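Local atomic coordinates of autoinducer 2-binding protein LsrB (Clostridium saccharobutylicum DSM 13864, PDB entry 6DSP), a protein that binds the quorum-sensing signal autoinducer-2 in its tetrahydroxytetrahydrofuran form, as a receptor of the periplasmic solute-binding protein family. Residues A[108-113]-A[122-127]; A[313-318]-A[328-333]. All coordinates share one frame; numbering follows the deposited sequence.

Contact 1 of 2, residues A[108-113]-A[122-127]; sequences TWDSDV and VSQGTP. With PAV ((2R,4S)-2-methyl-2,3,3,4-tetrahydroxytetrahydrofuran), chain C.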
loop_
_atom_site.group_PDB
_atom_site.type_symbol
_atom_site.label_atom_id
_atom_site.label_comp_id
_atom_site.label_asym_id
_atom_site.label_seq_id
_atom_site.Cartn_x
_atom_site.Cartn_y
_atom_site.Cartn_z
ATOM N N THR A 108 8.978 3.385 -9.269
ATOM C CA THR A 108 8.255 3.360 -8.008
ATOM C C THR A 108 7.485 2.052 -7.857
ATOM O O THR A 108 7.250 1.324 -8.823
ATOM C CB THR A 108 7.304 4.555 -7.868
ATOM O OG1 THR A 108 6.559 4.660 -9.085
ATOM C CG2 THR A 108 8.092 5.850 -7.647
ATOM N N TRP A 109 7.059 1.776 -6.629
ATOM C CA TRP A 109 6.149 0.680 -6.352
ATOM C C TRP A 109 5.317 1.100 -5.159
ATOM O O TRP A 109 5.777 1.923 -4.353
ATOM C CB TRP A 109 6.952 -0.612 -6.072
ATOM C CG TRP A 109 7.673 -0.598 -4.738
ATOM C CD1 TRP A 109 8.735 0.210 -4.376
ATOM C CD2 TRP A 109 7.329 -1.348 -3.576
ATOM N NE1 TRP A 109 9.070 -0.024 -3.041
ATOM C CE2 TRP A 109 8.209 -0.958 -2.524
ATOM C CE3 TRP A 109 6.355 -2.311 -3.311
ATOM C CZ2 TRP A 109 8.138 -1.511 -1.240
ATOM C CZ3 TRP A 109 6.291 -2.869 -2.024
ATOM C CH2 TRP A 109 7.197 -2.473 -1.012
ATOM N N ASP A 110 4.116 0.517 -5.030
ATOM C CA ASP A 110 3.276 0.662 -3.833
ATOM C C ASP A 110 2.634 2.042 -3.735
ATOM O O ASP A 110 1.415 2.163 -3.909
ATOM C CB ASP A 110 4.061 0.256 -2.577
ATOM C CG ASP A 110 3.258 0.413 -1.308
ATOM O OD1 ASP A 110 2.090 -0.050 -1.299
ATOM O OD2 ASP A 110 3.817 0.932 -0.298
ATOM N N SER A 111 3.418 3.094 -3.512
ATOM C CA SER A 111 2.897 4.460 -3.456
ATOM C C SER A 111 3.714 5.353 -4.382
ATOM O O SER A 111 4.935 5.507 -4.201
ATOM C CB SER A 111 2.910 5.012 -2.030
ATOM O OG SER A 111 2.244 6.267 -2.077
ATOM N N ASP A 112 3.039 5.929 -5.365
ATOM C CA ASP A 112 3.678 6.586 -6.492
ATOM C C ASP A 112 4.136 8.005 -6.133
ATOM O O ASP A 112 3.863 8.532 -5.039
ATOM C CB ASP A 112 2.673 6.655 -7.652
ATOM C CG ASP A 112 3.332 6.615 -9.033
ATOM O OD1 ASP A 112 4.586 6.674 -9.174
ATOM O OD2 ASP A 112 2.559 6.528 -10.001
ATOM N N VAL A 113 4.890 8.589 -7.068
ATOM C CA VAL A 113 5.280 9.996 -7.002
ATOM C C VAL A 113 4.736 10.708 -8.243
ATOM O O VAL A 113 4.023 10.098 -9.053
ATOM C CB VAL A 113 6.817 10.154 -6.902
ATOM C CG1 VAL A 113 7.318 9.435 -5.686
ATOM C CG2 VAL A 113 7.481 9.602 -8.172
ATOM N N VAL A 122 4.982 0.205 -10.242
ATOM C CA VAL A 122 4.343 -1.100 -10.074
ATOM C C VAL A 122 3.316 -1.012 -8.958
ATOM O O VAL A 122 3.653 -0.903 -7.768
ATOM C CB VAL A 122 5.343 -2.239 -9.838
ATOM C CG1 VAL A 122 4.584 -3.543 -9.683
ATOM C CG2 VAL A 122 6.297 -2.318 -11.035
ATOM N N SER A 123 2.041 -1.029 -9.355
ATOM C CA SER A 123 0.947 -0.760 -8.434
ATOM C C SER A 123 0.106 -2.006 -8.167
ATOM O O SER A 123 -0.202 -2.782 -9.085
ATOM C CB SER A 123 0.045 0.331 -9.015
ATOM O OG SER A 123 -1.078 0.545 -8.175
ATOM N N GLN A 124 -0.344 -2.130 -6.919
ATOM C CA GLN A 124 -1.196 -3.211 -6.476
ATOM C C GLN A 124 -2.633 -3.117 -6.997
ATOM O O GLN A 124 -3.380 -4.094 -6.854
ATOM C CB GLN A 124 -1.229 -3.260 -4.940
ATOM C CG GLN A 124 -1.598 -1.940 -4.236
ATOM C CD GLN A 124 -0.398 -1.072 -3.872
ATOM O OE1 GLN A 124 0.503 -0.871 -4.695
ATOM N NE2 GLN A 124 -0.409 -0.492 -2.685
ATOM N N GLY A 125 -3.053 -1.998 -7.577
ATOM C CA GLY A 125 -4.388 -1.922 -8.152
ATOM C C GLY A 125 -4.806 -0.490 -8.365
ATOM O O GLY A 125 -4.150 0.455 -7.917
ATOM N N THR A 126 -5.922 -0.328 -9.091
ATOM C CA THR A 126 -6.428 1.023 -9.273
ATOM C C THR A 126 -7.082 1.494 -7.979
ATOM O O THR A 126 -7.536 0.678 -7.154
ATOM C CB THR A 126 -7.447 1.076 -10.407
ATOM O OG1 THR A 126 -8.617 0.362 -9.988
ATOM C CG2 THR A 126 -6.882 0.454 -11.707
ATOM N N PRO A 127 -7.190 2.812 -7.790
ATOM C CA PRO A 127 -7.810 3.286 -6.549
ATOM C C PRO A 127 -9.287 2.954 -6.470
ATOM O O PRO A 127 -9.810 2.755 -5.377
ATOM C CB PRO A 127 -7.520 4.798 -6.529
ATOM C CG PRO A 127 -7.166 5.151 -7.904
ATOM C CD PRO A 127 -6.601 3.903 -8.576
HETATM O O2 PAV C . -1.817 -0.328 2.850
HETATM C C2 PAV C . -0.396 -0.534 2.709
HETATM C C1 PAV C . -0.004 -2.028 2.752
HETATM O O5 PAV C . 0.178 0.003 4.026
HETATM C C5 PAV C . 1.469 0.358 3.780
HETATM C C4 PAV C . 1.694 0.283 2.258
HETATM O O4 PAV C . 2.402 1.432 1.802
HETATM C C3 PAV C . 0.257 0.171 1.739
HETATM O O3 PAV C . 0.228 -0.528 0.524
HETATM O O13 PAV C . -0.315 1.453 1.608
HETATM O O HOH W 1 -0.538 2.193 -5.967
#

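Contact 2 of 2, residues A[313-318]-A[328-333]; sequences SVLDPK and VVLLPE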
loop_
_atom_site.group_PDB
_atom_site.type_symbol
_atom_site.label_atom_id
_atom_site.label_comp_id
_atom_site.label_asym_id
_atom_site.label_seq_id
_atom_site.Cartn_x
_atom_site.Cartn_y
_atom_site.Cartn_z
ATOM N N SER A 313 -2.819 7.373 -16.304
ATOM C CA SER A 313 -4.183 7.656 -15.902
ATOM C C SER A 313 -4.947 6.421 -15.413
ATOM O O SER A 313 -6.042 6.599 -14.865
ATOM C CB SER A 313 -4.929 8.330 -17.050
ATOM O OG SER A 313 -4.903 7.527 -18.211
ATOM N N VAL A 314 -4.398 5.197 -15.510
ATOM C CA VAL A 314 -5.063 4.080 -14.827
ATOM C C VAL A 314 -5.104 4.271 -13.319
ATOM O O VAL A 314 -5.959 3.680 -12.645
ATOM C CB VAL A 314 -4.470 2.700 -15.209
ATOM C CG1 VAL A 314 -4.503 2.470 -16.705
ATOM C CG2 VAL A 314 -3.061 2.457 -14.612
ATOM N N LEU A 315 -4.186 5.062 -12.756
ATOM C CA LEU A 315 -4.198 5.328 -11.322
ATOM C C LEU A 315 -4.833 6.671 -10.950
ATOM O O LEU A 315 -5.004 6.944 -9.752
ATOM C CB LEU A 315 -2.772 5.262 -10.752
ATOM C CG LEU A 315 -2.043 3.907 -10.879
ATOM C CD1 LEU A 315 -0.689 3.989 -10.185
ATOM C CD2 LEU A 315 -2.849 2.768 -10.300
ATOM N N ASP A 316 -5.158 7.514 -11.917
ATOM C CA ASP A 316 -5.701 8.848 -11.661
ATOM C C ASP A 316 -6.199 9.353 -13.004
ATOM O O ASP A 316 -5.388 9.637 -13.865
ATOM C CB ASP A 316 -4.605 9.791 -11.127
ATOM C CG ASP A 316 -5.135 11.200 -10.832
ATOM O OD1 ASP A 316 -6.271 11.522 -11.254
ATOM O OD2 ASP A 316 -4.436 11.977 -10.149
ATOM N N PRO A 317 -7.507 9.476 -13.214
ATOM C CA PRO A 317 -7.992 9.877 -14.533
ATOM C C PRO A 317 -7.514 11.255 -14.947
ATOM O O PRO A 317 -7.555 11.559 -16.140
ATOM C CB PRO A 317 -9.516 9.835 -14.374
ATOM C CG PRO A 317 -9.790 9.220 -13.099
ATOM C CD PRO A 317 -8.585 9.191 -12.252
ATOM N N LYS A 318 -7.104 12.103 -14.001
ATOM C CA LYS A 318 -6.588 13.423 -14.330
ATOM C C LYS A 318 -5.118 13.402 -14.750
ATOM O O LYS A 318 -4.594 14.463 -15.103
ATOM C CB LYS A 318 -6.713 14.376 -13.124
ATOM C CG LYS A 318 -8.056 14.417 -12.395
ATOM C CD LYS A 318 -9.146 15.069 -13.188
ATOM C CE LYS A 318 -10.482 15.159 -12.414
ATOM N NZ LYS A 318 -11.294 13.882 -12.379
ATOM N N VAL A 328 2.522 2.582 -15.892
ATOM C CA VAL A 328 2.151 1.809 -14.708
ATOM C C VAL A 328 2.007 0.338 -15.077
ATOM O O VAL A 328 1.381 -0.001 -16.092
ATOM C CB VAL A 328 0.806 2.340 -14.150
ATOM C CG1 VAL A 328 0.273 1.453 -13.014
ATOM C CG2 VAL A 328 0.912 3.796 -13.729
ATOM N N VAL A 329 2.516 -0.545 -14.219
ATOM C CA VAL A 329 2.240 -1.977 -14.298
ATOM C C VAL A 329 1.348 -2.311 -13.111
ATOM O O VAL A 329 1.666 -1.939 -11.977
ATOM C CB VAL A 329 3.544 -2.789 -14.252
ATOM C CG1 VAL A 329 3.253 -4.263 -14.078
ATOM C CG2 VAL A 329 4.361 -2.531 -15.514
ATOM N N LEU A 330 0.225 -2.985 -13.370
ATOM C CA LEU A 330 -0.742 -3.363 -12.339
ATOM C C LEU A 330 -0.606 -4.836 -11.965
ATOM O O LEU A 330 -0.544 -5.704 -12.846
ATOM C CB LEU A 330 -2.164 -3.125 -12.874
ATOM C CG LEU A 330 -2.542 -1.641 -12.995
ATOM C CD1 LEU A 330 -3.783 -1.431 -13.870
ATOM C CD2 LEU A 330 -2.712 -1.004 -11.618
ATOM N N LEU A 331 -0.652 -5.137 -10.664
ATOM C CA LEU A 331 -0.763 -6.532 -10.261
ATOM C C LEU A 331 -2.090 -7.107 -10.751
ATOM O O LEU A 331 -3.128 -6.428 -10.687
ATOM C CB LEU A 331 -0.746 -6.631 -8.742
ATOM C CG LEU A 331 0.574 -6.288 -8.060
ATOM C CD1 LEU A 331 0.434 -6.636 -6.592
ATOM C CD2 LEU A 331 1.756 -7.018 -8.699
ATOM N N PRO A 332 -2.102 -8.362 -11.208
ATOM C CA PRO A 332 -3.343 -8.952 -11.716
ATOM C C PRO A 332 -4.350 -9.347 -10.656
ATOM O O PRO A 332 -5.512 -9.586 -10.999
ATOM C CB PRO A 332 -2.854 -10.196 -12.474
ATOM C CG PRO A 332 -1.585 -10.567 -11.826
ATOM C CD PRO A 332 -0.941 -9.236 -11.448
ATOM N N GLU A 333 -3.964 -9.471 -9.395
ATOM C CA GLU A 333 -4.954 -9.900 -8.424
ATOM C C GLU A 333 -4.653 -9.317 -7.057
ATOM O O GLU A 333 -3.516 -8.949 -6.751
ATOM C CB GLU A 333 -5.144 -11.419 -8.364
ATOM C CG GLU A 333 -4.100 -12.140 -7.586
ATOM C CD GLU A 333 -4.241 -13.650 -7.722
ATOM O OE1 GLU A 333 -5.036 -14.103 -8.572
ATOM O OE2 GLU A 333 -3.543 -14.381 -6.985
#

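Contact 1 of 2, residues A[108-113]-A[122-127]
Asp110 and Gln124 meet side chain to side chain beside the bound autoinducer-2. The carboxylate grips two hydroxyls of the ligand: PAV O3 donates to Asp110 OD1 at 2.6 Å, and PAV O4 donates to Asp110 OD2 at the same 2.6 Å. Gln124 NE2 gives a further, bent hydrogen bond to Asp110 OD1 (2.9 Å, 134° at the hydrogen), arriving on the anti side of the carboxylate, with the carboxylate and amide planes nearly parallel (11° apart) but not in line. Gln124 reaches this place through a chain bent at chi2 (-92°), which turns its amide back toward Asp110. Ser85 also bonds Asp110 OD2, and Gln276 holds Gln124 OE1; each group thus has a second-shell partner that helps to hold its orientation. Behind the side chains, the parallel strands 105-109 and 120-123 are joined by Val122 N to Thr108 O (2.9 Å) and Asp110 N to Val122 O (3.1 Å). Just past the end of strand 105-109, a water donates to Asp110 O (2.8 Å) and is hydrogen-bonded to Ser123 OG at the end of strand 120-123. Ser123 OG in turn accepts from Gly125 N in an ST turn. Each carboxylate oxygen has two hydrogen-bonding partners, which would spread and stabilise the negative charge of Asp110 at this buried site and suit it to a hydroxyl-rich ring.

Contact 2 of 2, residues A[313-318]-A[328-333]
No hydrogen bond crosses between Val314-Leu315 and Val328-Leu330; the contact between them is wholly aliphatic, made mainly by methyl groups. Four aliphatic side chains interlock, two from each side, and each meets both of those opposite. Val314 works through a single branch: its CG2 lies 3.8 Å from Val328 CG1, while the same methyl stands 4.0 Å from Leu330 CD1. With chi1 at -56°, CG1 of Val314 is anti to the carbonyl carbon, which leaves CG2 between the backbone N and the carbonyl carbon, facing both strand residues. Leu315 divides its work between its two methyl branches. Its CD1 sits 3.9 Å from Val328 CG2 and about as close to the other methyl of that valine, and its CD2 meets Leu330 CD2 at 4.0 Å. Val314 and Val328 run alongside each other in opposite senses, as do Leu315 and Leu330, whereas Leu315 comes at Val328 on a slant. The alternation of the strand explains the choice of partners: Val328 and Leu330 direct their side chains toward the loop, and Val329 between them turns to the other face, against helix 273-288. Strand 120-123 continues the surface beneath Leu315, which also touches Met121 and Ser123. Beyond the packed pair the loop changes direction in an Asx turn, in which Asp316 OD1 accepts from Lys318 N at 2.9 Å. The result is a connection between the neighbouring antiparallel strands 305-311 and 327-330 that folds back over one face of the sheet and lays a short 3-10 turn on it, a long-looped beta-hairpin connection in the antiparallel part of the mixed sheet, whose parallel strands belong to the periplasmic-binding-protein fold.

How the contacts relate
Both contacts reach the same mixed sheet, in which strands 120-123 and 327-330 are neighbours, and their centres lie about 7 Å apart; contact 1 joins two of its strands where they end, while contact 2 lays a loop over a third. Backbone bonds join them directly: Ser123 N probably donates to Val329 O (2.8 Å), and Leu331 N to Ser123 O (2.9 Å). Contact 1 is wholly buried and mainly polar, placed at the ligand pocket. Contact 2 is partly buried, apolar and farther from the centre of the chain, with the Leu315 side chain about 12 Å from the ligand. They also pack where helix 127-144 begins, Pro127 CG lying 3.4 Å from Leu315 O.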